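Local atomic coordinates of AvmM (Streptomyces sp. NBRC 109436, PDB entry 7FE6), a protein that catalyses macrocyclization in the biosynthesis of alchivemycin A, through dehydration and Michael-type addition. Residues 25-29 against 182-186; 41-47 against 136-142; 55-61 against 157-163; 93-97 against 171-175. All coordinates share one frame; numbering follows the deposited sequence.

The four contacts trace a beta sandwich of two five-stranded sheets. Contact 2 pairs strands 40-49 and 135-144 of the antiparallel sheet; contact 3 pairs 57-66 and 153-162 of the mixed one, its centre about 15 Å away. Contact 1 joins the sheets where 24-29 nears 178-189, about 10 Å from contact 2 and 15 Å from contact 3, centre to centre. Along the chain, contact 1 encloses the other three, while the segments of contacts 2, 3 and 4 alternate. Contact 4 ties two loops, its centre about 13 Å from contact 3. Contacts 1 and 2 meet other subunits and contact 2 nears bound alchivemycin A, so they probably serve assembly and pocket; 3 and 4 stay internal.

Contact 1: 25-29 against 182-186; sequences VADFI and LQQAS
The Phe28 ring overlaps Ala185, whose CB sits over one ring face, offset toward the rim, at 4.1 Å from the centroid of the Phe28 ring. The CH-pi contact belongs to a beta sandwich, at the place where strand 24-29 of one sheet runs beside strand 178-189 of the other. The short segments run at 24° to each other with axes 7.1 Å apart, and no hydrogen bond links them, so side chains do the joining. Phe28 CG stands anti to its carbonyl carbon (chi1 -72°), which swings the ring across toward the second strand; there its CE2 meets Gln183 O near the ring plane at 3.5 Å. Ala157 of strand 153-162 touches both Ala26 and Phe28. On the neighbouring pair, Gln183 bends at chi2 and folds its aliphatic part over the carbonyl of Ala26, with Gln183 CG 3.1 Å from Ala26 O. Gln183 OE1 and Ala26 O are both acceptors, and OE1 instead takes a weak hydrogen bond from Arg181 NH2. Gln184 faces away, its OE1 bonded to Ser135 OG of the second subunit. Its other amide atom, Gln184 NE2, donates to Ser186 OG at 2.7 Å, with that oxygen tilted 24° out of the amide plane.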
loop_
_atom_site.group_PDB
_atom_site.type_symbol
_atom_site.label_atom_id
_atom_site.label_comp_id
_atom_site.label_asym_id
_atom_site.label_seq_id
_atom_site.Cartn_x
_atom_site.Cartn_y
_atom_site.Cartn_z
ATOM N N VAL A 25 10.891 6.334 2.480
ATOM C CA VAL A 25 9.988 5.193 2.566
ATOM C C VAL A 25 9.872 4.527 1.185
ATOM O O VAL A 25 10.320 5.063 0.178
ATOM C CB VAL A 25 8.606 5.620 3.110
ATOM C CG1 VAL A 25 8.797 6.447 4.390
ATOM C CG2 VAL A 25 7.841 6.436 2.069
ATOM N N ALA A 26 9.233 3.358 1.137
ATOM C CA ALA A 26 9.020 2.673 -0.136
ATOM C C ALA A 26 7.608 2.084 -0.219
ATOM O O ALA A 26 7.036 1.649 0.784
ATOM C CB ALA A 26 10.051 1.571 -0.346
ATOM N N ASP A 27 7.068 2.025 -1.442
ATOM C CA ASP A 27 5.741 1.470 -1.677
ATOM C C ASP A 27 5.764 0.456 -2.817
ATOM O O ASP A 27 6.522 0.598 -3.785
ATOM C CB ASP A 27 4.720 2.558 -1.992
ATOM C CG ASP A 27 4.564 3.526 -0.848
ATOM O OD1 ASP A 27 4.235 3.076 0.266
ATOM O OD2 ASP A 27 4.743 4.742 -1.055
ATOM N N PHE A 28 4.928 -0.579 -2.683
ATOM C CA PHE A 28 4.733 -1.597 -3.706
ATOM C C PHE A 28 3.401 -1.385 -4.420
ATOM O O PHE A 28 2.405 -0.971 -3.815
ATOM C CB PHE A 28 4.758 -3.005 -3.094
ATOM C CG PHE A 28 6.126 -3.476 -2.651
ATOM C CD1 PHE A 28 7.055 -3.940 -3.581
ATOM C CD2 PHE A 28 6.462 -3.531 -1.308
ATOM C CE1 PHE A 28 8.292 -4.407 -3.182
ATOM C CE2 PHE A 28 7.729 -4.002 -0.907
ATOM C CZ PHE A 28 8.633 -4.425 -1.846
ATOM N N ILE A 29 3.381 -1.695 -5.715
ATOM C CA ILE A 29 2.152 -1.728 -6.505
ATOM C C ILE A 29 2.143 -3.025 -7.300
ATOM O O ILE A 29 3.113 -3.321 -8.004
ATOM C CB ILE A 29 2.028 -0.530 -7.470
ATOM C CG1 ILE A 29 1.854 0.789 -6.714
ATOM C CG2 ILE A 29 0.830 -0.726 -8.408
ATOM C CD1 ILE A 29 0.506 0.920 -5.997
ATOM N N LEU A 182 12.318 0.040 5.759
ATOM C CA LEU A 182 12.025 -1.206 5.069
ATOM C C LEU A 182 10.529 -1.350 4.825
ATOM O O LEU A 182 9.727 -1.135 5.732
ATOM C CB LEU A 182 12.523 -2.388 5.893
ATOM C CG LEU A 182 12.644 -3.770 5.246
ATOM C CD1 LEU A 182 13.612 -3.767 4.073
ATOM C CD2 LEU A 182 13.133 -4.761 6.290
ATOM N N GLN A 183 10.160 -1.763 3.612
ATOM C CA GLN A 183 8.780 -2.067 3.263
ATOM C C GLN A 183 8.656 -3.521 2.813
ATOM O O GLN A 183 9.502 -4.039 2.071
ATOM C CB GLN A 183 8.268 -1.159 2.148
ATOM C CG GLN A 183 6.746 -1.133 2.037
ATOM C CD GLN A 183 6.114 -0.399 3.218
ATOM O OE1 GLN A 183 6.772 0.387 3.888
ATOM N NE2 GLN A 183 4.848 -0.670 3.487
ATOM N N GLN A 184 7.575 -4.163 3.228
ATOM C CA GLN A 184 7.398 -5.598 3.083
ATOM C C GLN A 184 6.258 -5.869 2.119
ATOM O O GLN A 184 5.305 -5.094 2.025
ATOM C CB GLN A 184 7.108 -6.240 4.452
ATOM C CG GLN A 184 6.890 -7.752 4.491
ATOM C CD GLN A 184 6.755 -8.287 5.923
ATOM O OE1 GLN A 184 7.054 -7.592 6.886
ATOM N NE2 GLN A 184 6.248 -9.495 6.059
ATOM N N ALA A 185 6.373 -6.970 1.394
ATOM C CA ALA A 185 5.248 -7.551 0.676
ATOM C C ALA A 185 5.324 -9.048 0.926
ATOM O O ALA A 185 6.268 -9.702 0.464
ATOM C CB ALA A 185 5.311 -7.217 -0.812
ATOM N N SER A 186 4.363 -9.585 1.687
ATOM C CA SER A 186 4.332 -11.014 1.987
ATOM C C SER A 186 3.560 -11.771 0.924
ATOM O O SER A 186 2.537 -11.311 0.433
ATOM C CB SER A 186 3.699 -11.283 3.347
ATOM O OG SER A 186 4.493 -10.745 4.380
#

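Contact 2: 41-47 against 136-142; sequences IEFSVFY and VTAHVRL
A seven-pair antiparallel ladder within the antiparallel sheet of the sandwich joins 41-47 to 136-142, the segment axes 4.6 Å apart. Hydrogen-bonded pairs, each with two N-H...O bonds, fall at Ile41-Leu142, Phe43-Val140, Val45-Ala138 and Tyr47-Val136. On their shared face aromatic rings lie beside valines. Val140 CB rests over the Phe43 ring, 3.8 Å from its centroid. Tyr47 repeats this on Val136: with CG placed between backbone N and carbonyl carbon (chi1 58°), the ring leans alongside Val136, one face on Val136 CB, which Tyr47 CZ meets at 3.4 Å. With a leucine in place of Tyr47, Val136 would probably lose its flat aromatic cover and Thr58 OG1 the hydroxyl it bonds. On the other face Arg141 NE makes a salt bridge to Glu42 OE1 at 2.9 Å, with OE1 in the guanidinium plane but NE 56° out of the carboxylate plane. Glu42 OE2 salt-bridges Arg188 of the third subunit and accepts from a water that also bonds His139 ND1. The Phe46 side chain here is about 6 Å from bound alchivemycin A. Strand 24-29 flanks 40-49, strand 77-83 flanks 135-144, and Leu60 of strand 57-66 packs on Val45 and Ala138 from the opposing sheet.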
loop_
_atom_site.group_PDB
_atom_site.type_symbol
_atom_site.label_atom_id
_atom_site.label_comp_id
_atom_site.label_asym_id
_atom_site.label_seq_id
_atom_site.Cartn_x
_atom_site.Cartn_y
_atom_site.Cartn_z
ATOM N N ILE A 41 5.890 -12.320 -13.219
ATOM C CA ILE A 41 5.051 -11.217 -12.796
ATOM C C ILE A 41 5.835 -9.923 -12.961
ATOM O O ILE A 41 7.073 -9.898 -12.890
ATOM C CB ILE A 41 4.585 -11.380 -11.339
ATOM C CG1 ILE A 41 5.794 -11.259 -10.411
ATOM C CG2 ILE A 41 3.827 -12.721 -11.167
ATOM C CD1 ILE A 41 5.471 -10.934 -9.013
ATOM N N GLU A 42 5.099 -8.838 -13.173
ATOM C CA GLU A 42 5.651 -7.495 -13.164
ATOM C C GLU A 42 4.954 -6.716 -12.065
ATOM O O GLU A 42 3.731 -6.756 -11.964
ATOM C CB GLU A 42 5.444 -6.795 -14.507
ATOM C CG GLU A 42 6.014 -5.368 -14.564
ATOM C CD GLU A 42 6.143 -4.830 -15.993
ATOM O OE1 GLU A 42 6.199 -5.651 -16.956
ATOM O OE2 GLU A 42 6.198 -3.571 -16.147
ATOM N N PHE A 43 5.728 -6.025 -11.243
ATOM C CA PHE A 43 5.207 -5.095 -10.250
ATOM C C PHE A 43 6.069 -3.837 -10.283
ATOM O O PHE A 43 7.037 -3.736 -11.039
ATOM C CB PHE A 43 5.160 -5.704 -8.839
ATOM C CG PHE A 43 6.506 -6.111 -8.299
ATOM C CD1 PHE A 43 7.015 -7.384 -8.544
ATOM C CD2 PHE A 43 7.286 -5.212 -7.574
ATOM C CE1 PHE A 43 8.256 -7.756 -8.060
ATOM C CE2 PHE A 43 8.517 -5.586 -7.079
ATOM C CZ PHE A 43 9.006 -6.870 -7.332
ATOM N N SER A 44 5.668 -2.839 -9.513
ATOM C CA SER A 44 6.458 -1.639 -9.400
ATOM C C SER A 44 6.713 -1.369 -7.927
ATOM O O SER A 44 5.980 -1.823 -7.047
ATOM C CB SER A 44 5.814 -0.424 -10.108
ATOM O OG SER A 44 4.763 0.167 -9.371
ATOM N N VAL A 45 7.816 -0.686 -7.671
ATOM C CA VAL A 45 8.206 -0.307 -6.325
ATOM C C VAL A 45 8.919 1.031 -6.457
ATOM O O VAL A 45 9.640 1.268 -7.432
ATOM C CB VAL A 45 9.076 -1.415 -5.663
ATOM C CG1 VAL A 45 10.200 -1.884 -6.605
ATOM C CG2 VAL A 45 9.651 -0.978 -4.301
ATOM N N PHE A 46 8.702 1.920 -5.499
ATOM C CA PHE A 46 9.240 3.259 -5.633
ATOM C C PHE A 46 9.584 3.782 -4.249
ATOM O O PHE A 46 8.893 3.477 -3.275
ATOM C CB PHE A 46 8.260 4.204 -6.360
ATOM C CG PHE A 46 6.785 3.922 -6.099
ATOM C CD1 PHE A 46 6.116 2.927 -6.804
ATOM C CD2 PHE A 46 6.064 4.696 -5.185
ATOM C CE1 PHE A 46 4.772 2.664 -6.573
ATOM C CE2 PHE A 46 4.711 4.453 -4.945
ATOM C CZ PHE A 46 4.054 3.436 -5.647
ATOM N N TYR A 47 10.662 4.549 -4.153
ATOM C CA TYR A 47 11.028 5.143 -2.876
ATOM C C TYR A 47 10.867 6.654 -2.956
ATOM O O TYR A 47 11.164 7.263 -3.990
ATOM C CB TYR A 47 12.444 4.728 -2.445
ATOM C CG TYR A 47 13.595 5.053 -3.385
ATOM C CD1 TYR A 47 13.951 4.171 -4.421
ATOM C CD2 TYR A 47 14.381 6.200 -3.193
ATOM C CE1 TYR A 47 15.028 4.442 -5.274
ATOM C CE2 TYR A 47 15.458 6.485 -4.034
ATOM C CZ TYR A 47 15.777 5.596 -5.076
ATOM O OH TYR A 47 16.834 5.868 -5.903
ATOM N N VAL A 136 11.631 7.770 -6.848
ATOM C CA VAL A 136 12.275 6.957 -7.881
ATOM C C VAL A 136 11.555 5.614 -7.936
ATOM O O VAL A 136 11.304 5.000 -6.895
ATOM C CB VAL A 136 13.784 6.748 -7.599
ATOM C CG1 VAL A 136 14.402 5.736 -8.574
ATOM C CG2 VAL A 136 14.550 8.079 -7.633
ATOM N N THR A 137 11.252 5.145 -9.142
ATOM C CA THR A 137 10.511 3.909 -9.333
ATOM C C THR A 137 11.395 2.878 -10.011
ATOM O O THR A 137 12.128 3.199 -10.953
ATOM C CB THR A 137 9.267 4.133 -10.219
ATOM O OG1 THR A 137 8.287 4.930 -9.542
ATOM C CG2 THR A 137 8.643 2.803 -10.674
ATOM N N ALA A 138 11.286 1.630 -9.559
ATOM C CA ALA A 138 11.759 0.486 -10.312
ATOM C C ALA A 138 10.530 -0.280 -10.763
ATOM O O ALA A 138 9.671 -0.624 -9.939
ATOM C CB ALA A 138 12.689 -0.402 -9.478
ATOM N N HIS A 139 10.414 -0.506 -12.064
ATOM C CA HIS A 139 9.489 -1.508 -12.571
ATOM C C HIS A 139 10.236 -2.844 -12.566
ATOM O O HIS A 139 11.388 -2.906 -12.999
ATOM C CB HIS A 139 9.025 -1.133 -13.980
ATOM C CG HIS A 139 8.311 0.181 -14.061
ATOM N ND1 HIS A 139 6.931 0.281 -14.093
ATOM C CD2 HIS A 139 8.783 1.455 -14.090
ATOM C CE1 HIS A 139 6.589 1.558 -14.164
ATOM N NE2 HIS A 139 7.694 2.290 -14.167
ATOM N N VAL A 140 9.618 -3.899 -12.040
ATOM C CA VAL A 140 10.361 -5.124 -11.751
ATOM C C VAL A 140 9.652 -6.326 -12.370
ATOM O O VAL A 140 8.458 -6.538 -12.132
ATOM C CB VAL A 140 10.522 -5.342 -10.235
ATOM C CG1 VAL A 140 11.414 -6.529 -9.993
ATOM C CG2 VAL A 140 11.064 -4.139 -9.573
ATOM N N ARG A 141 10.399 -7.145 -13.107
ATOM C CA ARG A 141 9.892 -8.398 -13.646
ATOM C C ARG A 141 10.599 -9.554 -12.949
ATOM O O ARG A 141 11.842 -9.646 -12.972
ATOM C CB ARG A 141 10.078 -8.468 -15.158
ATOM C CG ARG A 141 9.130 -7.591 -15.942
ATOM C CD ARG A 141 9.572 -7.425 -17.399
ATOM N NE ARG A 141 8.656 -6.579 -18.140
ATOM C CZ ARG A 141 8.937 -5.965 -19.288
ATOM N NH1 ARG A 141 10.139 -6.074 -19.852
ATOM N NH2 ARG A 141 8.013 -5.199 -19.864
ATOM N N LEU A 142 9.800 -10.450 -12.360
ATOM C CA LEU A 142 10.301 -11.471 -11.460
ATOM C C LEU A 142 9.663 -12.801 -11.805
ATOM O O LEU A 142 8.462 -12.872 -12.094
ATOM C CB LEU A 142 9.999 -11.128 -10.010
ATOM C CG LEU A 142 10.420 -12.146 -8.958
ATOM C CD1 LEU A 142 11.917 -12.379 -9.012
ATOM C CD2 LEU A 142 9.994 -11.669 -7.588
HETATM O O HOH W 1 5.186 -1.978 -13.890
#

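Contact 3: 55-61 against 157-163; sequences YPDTGLN and ALPGMLD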
loop_
_atom_site.group_PDB
_atom_site.type_symbol
_atom_site.label_atom_id
_atom_site.label_comp_id
_atom_site.label_asym_id
_atom_site.label_seq_id
_atom_site.Cartn_x
_atom_site.Cartn_y
_atom_site.Cartn_z
ATOM N N TYR A 55 19.057 13.886 -0.518
ATOM C CA TYR A 55 20.171 12.947 -0.568
ATOM C C TYR A 55 20.904 13.047 -1.904
ATOM O O TYR A 55 20.266 13.101 -2.959
ATOM C CB TYR A 55 19.689 11.525 -0.349
ATOM C CG TYR A 55 19.585 11.205 1.108
ATOM C CD1 TYR A 55 20.716 10.888 1.835
ATOM C CD2 TYR A 55 18.365 11.253 1.771
ATOM C CE1 TYR A 55 20.642 10.608 3.172
ATOM C CE2 TYR A 55 18.282 10.982 3.115
ATOM C CZ TYR A 55 19.429 10.657 3.813
ATOM O OH TYR A 55 19.385 10.372 5.158
ATOM N N PRO A 56 22.239 13.049 -1.871
ATOM C CA PRO A 56 22.997 13.297 -3.108
ATOM C C PRO A 56 22.988 12.136 -4.082
ATOM O O PRO A 56 23.190 12.345 -5.288
ATOM C CB PRO A 56 24.415 13.597 -2.599
ATOM C CG PRO A 56 24.492 12.925 -1.266
ATOM C CD PRO A 56 23.106 13.013 -0.679
ATOM N N ASP A 57 22.804 10.913 -3.604
ATOM C CA ASP A 57 22.757 9.773 -4.504
ATOM C C ASP A 57 21.948 8.676 -3.828
ATOM O O ASP A 57 22.046 8.487 -2.613
ATOM C CB ASP A 57 24.174 9.297 -4.864
ATOM C CG ASP A 57 24.237 8.647 -6.236
ATOM O OD1 ASP A 57 23.185 8.569 -6.918
ATOM O OD2 ASP A 57 25.342 8.204 -6.631
ATOM N N THR A 58 21.094 8.011 -4.597
ATOM C CA THR A 58 20.216 7.000 -4.027
ATOM C C THR A 58 20.021 5.878 -5.026
ATOM O O THR A 58 20.045 6.105 -6.238
ATOM C CB THR A 58 18.839 7.541 -3.687
ATOM O OG1 THR A 58 18.218 7.977 -4.901
ATOM C CG2 THR A 58 18.903 8.686 -2.667
ATOM N N GLY A 59 19.747 4.686 -4.495
ATOM C CA GLY A 59 19.350 3.548 -5.302
ATOM C C GLY A 59 18.555 2.563 -4.475
ATOM O O GLY A 59 18.685 2.507 -3.249
ATOM N N LEU A 60 17.732 1.773 -5.162
ATOM C CA LEU A 60 16.866 0.805 -4.500
ATOM C C LEU A 60 17.555 -0.548 -4.321
ATOM O O LEU A 60 18.228 -1.054 -5.227
ATOM C CB LEU A 60 15.574 0.594 -5.299
ATOM C CG LEU A 60 14.628 -0.444 -4.662
ATOM C CD1 LEU A 60 14.077 0.049 -3.329
ATOM C CD2 LEU A 60 13.543 -0.996 -5.585
ATOM N N ASN A 61 17.343 -1.146 -3.154
ATOM C CA ASN A 61 17.653 -2.548 -2.913
ATOM C C ASN A 61 16.352 -3.314 -2.692
ATOM O O ASN A 61 15.370 -2.768 -2.173
ATOM C CB ASN A 61 18.586 -2.715 -1.704
ATOM C CG ASN A 61 19.893 -1.937 -1.865
ATOM O OD1 ASN A 61 20.762 -2.311 -2.653
ATOM N ND2 ASN A 61 20.015 -0.822 -1.139
ATOM N N ALA A 157 11.616 -3.943 0.305
ATOM C CA ALA A 157 12.205 -2.775 -0.329
ATOM C C ALA A 157 13.082 -2.056 0.684
ATOM O O ALA A 157 12.609 -1.656 1.753
ATOM C CB ALA A 157 11.116 -1.854 -0.871
ATOM N N LEU A 158 14.355 -1.887 0.346
ATOM C CA LEU A 158 15.318 -1.242 1.235
ATOM C C LEU A 158 15.957 -0.107 0.453
ATOM O O LEU A 158 16.926 -0.333 -0.296
ATOM C CB LEU A 158 16.382 -2.223 1.725
ATOM C CG LEU A 158 17.536 -1.604 2.525
ATOM C CD1 LEU A 158 17.084 -1.109 3.917
ATOM C CD2 LEU A 158 18.709 -2.566 2.610
ATOM N N PRO A 159 15.444 1.116 0.588
ATOM C CA PRO A 159 16.072 2.259 -0.090
ATOM C C PRO A 159 17.472 2.512 0.460
ATOM O O PRO A 159 17.682 2.551 1.673
ATOM C CB PRO A 159 15.115 3.415 0.211
ATOM C CG PRO A 159 13.828 2.748 0.627
ATOM C CD PRO A 159 14.242 1.510 1.332
ATOM N N GLY A 160 18.441 2.639 -0.441
ATOM C CA GLY A 160 19.816 2.980 -0.084
ATOM C C GLY A 160 20.182 4.390 -0.519
ATOM O O GLY A 160 19.855 4.819 -1.632
ATOM N N MET A 161 20.834 5.118 0.380
ATOM C CA MET A 161 21.329 6.437 0.037
ATOM C C MET A 161 22.754 6.618 0.540
ATOM O O MET A 161 23.212 5.961 1.480
ATOM C CB MET A 161 20.433 7.556 0.581
ATOM C CG MET A 161 19.940 7.365 2.015
ATOM S SD MET A 161 18.395 6.431 2.165
ATOM C CE MET A 161 17.878 6.346 0.472
ATOM N N LEU A 162 23.437 7.540 -0.123
ATOM C CA LEU A 162 24.749 8.028 0.266
ATOM C C LEU A 162 24.498 9.324 1.027
ATOM O O LEU A 162 23.996 10.299 0.459
ATOM C CB LEU A 162 25.622 8.230 -0.973
ATOM C CG LEU A 162 25.958 6.936 -1.733
ATOM C CD1 LEU A 162 26.846 7.205 -2.928
ATOM C CD2 LEU A 162 26.646 5.954 -0.809
ATOM N N ASP A 163 24.805 9.308 2.325
ATOM C CA ASP A 163 24.661 10.494 3.165
ATOM C C ASP A 163 25.385 11.707 2.578
ATOM O O ASP A 163 24.783 12.766 2.363
ATOM C CB ASP A 163 25.182 10.188 4.570
ATOM C CG ASP A 163 25.005 11.350 5.513
ATOM O OD1 ASP A 163 23.837 11.628 5.885
ATOM O OD2 ASP A 163 26.029 11.991 5.864
#
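In the mixed sheet of the beta sandwich, strands 57-66 and 153-162 run antiparallel around a pair of facing glycines, the short segments' axes approaching to 4.6 Å. The glycines form a hydrogen-bonded pair: Gly59 N donates to Gly160 O at 2.9 Å, and Gly160 N returns a bond to Gly59 O. Neither residue puts a side chain on the face it shares with Asn61 and Leu158, and a CB on Gly160 would run into the Asn61 amide. Just before the first strand, Tyr55 lies against Met161. Met161 CG sits over the ring 3.6 Å from the Tyr55 centroid, placed there because it stands between backbone N and carbonyl carbon (chi1 43°). The chain then bends, leaving Met161 SD above the same ring, 4.7 Å from its centroid, a distant Met-aromatic contact. Leu162 O meets the edge of the Tyr55 ring, whose hydroxyl is hydrogen-bonded to Tyr12 and Asn21. Thr58 CG2 touches Met161 CB at 3.8 Å. At the far end Asn61 ND2 serves two carbonyls, one of them Phe175 O of the adjoining loop. The other, Leu158 O, is gripped from opposite faces of its carbonyl plane, by Asn61 N at 3.0 Å and by Asn61 ND2 at 3.2 Å.

Contact 4: 93-97 against 171-175; sequences PAKCW and IPGLF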
loop_
_atom_site.group_PDB
_atom_site.type_symbol
_atom_site.label_atom_id
_atom_site.label_comp_id
_atom_site.label_asym_id
_atom_site.label_seq_id
_atom_site.Cartn_x
_atom_site.Cartn_y
_atom_site.Cartn_z
ATOM N N PRO A 93 23.899 -10.271 -10.899
ATOM C CA PRO A 93 24.123 -11.151 -9.734
ATOM C C PRO A 93 25.281 -10.686 -8.869
ATOM O O PRO A 93 25.266 -10.907 -7.650
ATOM C CB PRO A 93 24.409 -12.524 -10.366
ATOM C CG PRO A 93 23.910 -12.433 -11.766
ATOM C CD PRO A 93 24.042 -10.989 -12.178
ATOM N N ALA A 94 26.302 -10.074 -9.485
ATOM C CA ALA A 94 27.429 -9.502 -8.758
ATOM C C ALA A 94 27.049 -8.268 -7.941
ATOM O O ALA A 94 27.773 -7.922 -7.002
ATOM C CB ALA A 94 28.549 -9.144 -9.731
ATOM N N LYS A 95 25.944 -7.604 -8.264
ATOM C CA LYS A 95 25.426 -6.523 -7.420
ATOM C C LYS A 95 24.334 -7.055 -6.503
ATOM O O LYS A 95 23.234 -6.511 -6.389
ATOM C CB LYS A 95 24.916 -5.349 -8.257
ATOM C CG LYS A 95 25.957 -4.610 -9.086
ATOM C CD LYS A 95 25.394 -3.291 -9.652
ATOM C CE LYS A 95 26.244 -2.719 -10.786
ATOM N NZ LYS A 95 26.309 -3.607 -11.986
ATOM N N CYS A 96 24.661 -8.167 -5.852
ATOM C CA CYS A 96 23.823 -8.767 -4.831
ATOM C C CYS A 96 24.680 -9.010 -3.603
ATOM O O CYS A 96 25.909 -9.097 -3.690
ATOM C CB CYS A 96 23.196 -10.096 -5.270
ATOM S SG CYS A 96 22.068 -9.986 -6.673
ATOM N N TRP A 97 24.021 -9.015 -2.450
ATOM C CA TRP A 97 24.653 -9.485 -1.235
ATOM C C TRP A 97 24.674 -11.010 -1.248
ATOM O O TRP A 97 23.889 -11.661 -1.942
ATOM C CB TRP A 97 23.909 -8.937 -0.018
ATOM C CG TRP A 97 24.706 -8.900 1.233
ATOM C CD1 TRP A 97 26.040 -9.123 1.366
ATOM C CD2 TRP A 97 24.215 -8.614 2.547
ATOM N NE1 TRP A 97 26.417 -9.003 2.683
ATOM C CE2 TRP A 97 25.314 -8.690 3.430
ATOM C CE3 TRP A 97 22.949 -8.312 3.068
ATOM C CZ2 TRP A 97 25.188 -8.466 4.802
ATOM C CZ3 TRP A 97 22.828 -8.091 4.430
ATOM C CH2 TRP A 97 23.945 -8.168 5.283
ATOM N N ILE A 171 27.543 -1.996 2.350
ATOM C CA ILE A 171 27.274 -3.431 2.263
ATOM C C ILE A 171 27.692 -3.904 0.875
ATOM O O ILE A 171 27.197 -3.356 -0.121
ATOM C CB ILE A 171 25.792 -3.747 2.507
ATOM C CG1 ILE A 171 25.334 -3.185 3.847
ATOM C CG2 ILE A 171 25.569 -5.250 2.448
ATOM C CD1 ILE A 171 23.889 -3.472 4.134
ATOM N N PRO A 172 28.552 -4.916 0.760
ATOM C CA PRO A 172 29.039 -5.301 -0.572
ATOM C C PRO A 172 27.895 -5.835 -1.420
ATOM O O PRO A 172 27.113 -6.680 -0.981
ATOM C CB PRO A 172 30.097 -6.375 -0.275
ATOM C CG PRO A 172 29.726 -6.915 1.052
ATOM C CD PRO A 172 29.124 -5.765 1.820
ATOM N N GLY A 173 27.774 -5.289 -2.623
ATOM C CA GLY A 173 26.728 -5.650 -3.542
ATOM C C GLY A 173 25.528 -4.725 -3.528
ATOM O O GLY A 173 24.825 -4.640 -4.541
ATOM N N LEU A 174 25.282 -4.024 -2.423
ATOM C CA LEU A 174 24.104 -3.180 -2.277
ATOM C C LEU A 174 24.455 -1.697 -2.337
ATOM O O LEU A 174 25.555 -1.280 -1.942
ATOM C CB LEU A 174 23.388 -3.471 -0.955
ATOM C CG LEU A 174 23.051 -4.930 -0.644
ATOM C CD1 LEU A 174 22.177 -5.010 0.596
ATOM C CD2 LEU A 174 22.384 -5.597 -1.834
ATOM N N PHE A 175 23.469 -0.889 -2.745
ATOM C CA PHE A 175 23.667 0.552 -2.869
ATOM C C PHE A 175 23.408 1.251 -1.539
ATOM O O PHE A 175 22.364 1.041 -0.912
ATOM C CB PHE A 175 22.763 1.159 -3.941
ATOM C CG PHE A 175 23.061 2.608 -4.198
ATOM C CD1 PHE A 175 22.489 3.601 -3.412
ATOM C CD2 PHE A 175 23.982 2.973 -5.182
ATOM C CE1 PHE A 175 22.806 4.936 -3.617
ATOM C CE2 PHE A 175 24.298 4.307 -5.403
ATOM C CZ PHE A 175 23.702 5.294 -4.624
#
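Trp97 lies over Ile171, and this CH-pi contact leads the apolar group of interactions. Ile171 CG2 sits 3.6 Å from the centroid of the five-membered ring of Trp97 and only 13° off its normal, a true approach over the face. Trp97 CG stands anti to the backbone N (chi1 -158°), an orientation that lays the indole across the 171-175 loop. Two further side chains touch Trp97: Leu174 CD2 at 4.1 Å from Trp97 CB, and Pro172 CG at 4.3 Å from Trp97 CD1. Replacing Trp97 by a serine is likely to uncover Ile171 CG2 and to leave Pro172 and Leu174 without the surface they pack against.

Backbone contacts form the second group. Residues Ile171 to Leu174 make a type II beta turn, closed by a bond from Leu174 N to Ile171 O of 3.1 Å. Gly173, third in that turn, lets Cys96 come close: Gly173 CA points a C-H at Cys96 O over 3.5 Å, where a CB would collide.

The polar groups look elsewhere. Lys95 O and Gly173 O, both acceptors, lie 3.1 Å apart without bonding; Gly173 O accepts from Gln112 NE2 of strand 107-113, and Lys95 NZ forms a salt bridge with Asp92. The loop between strands 89-90 and 107-113 thus meets the loop between strands 153-162 and 178-189 without one direct conventional hydrogen bond, which implies that the fit rests on the indole face and on the bare CA of the glycine.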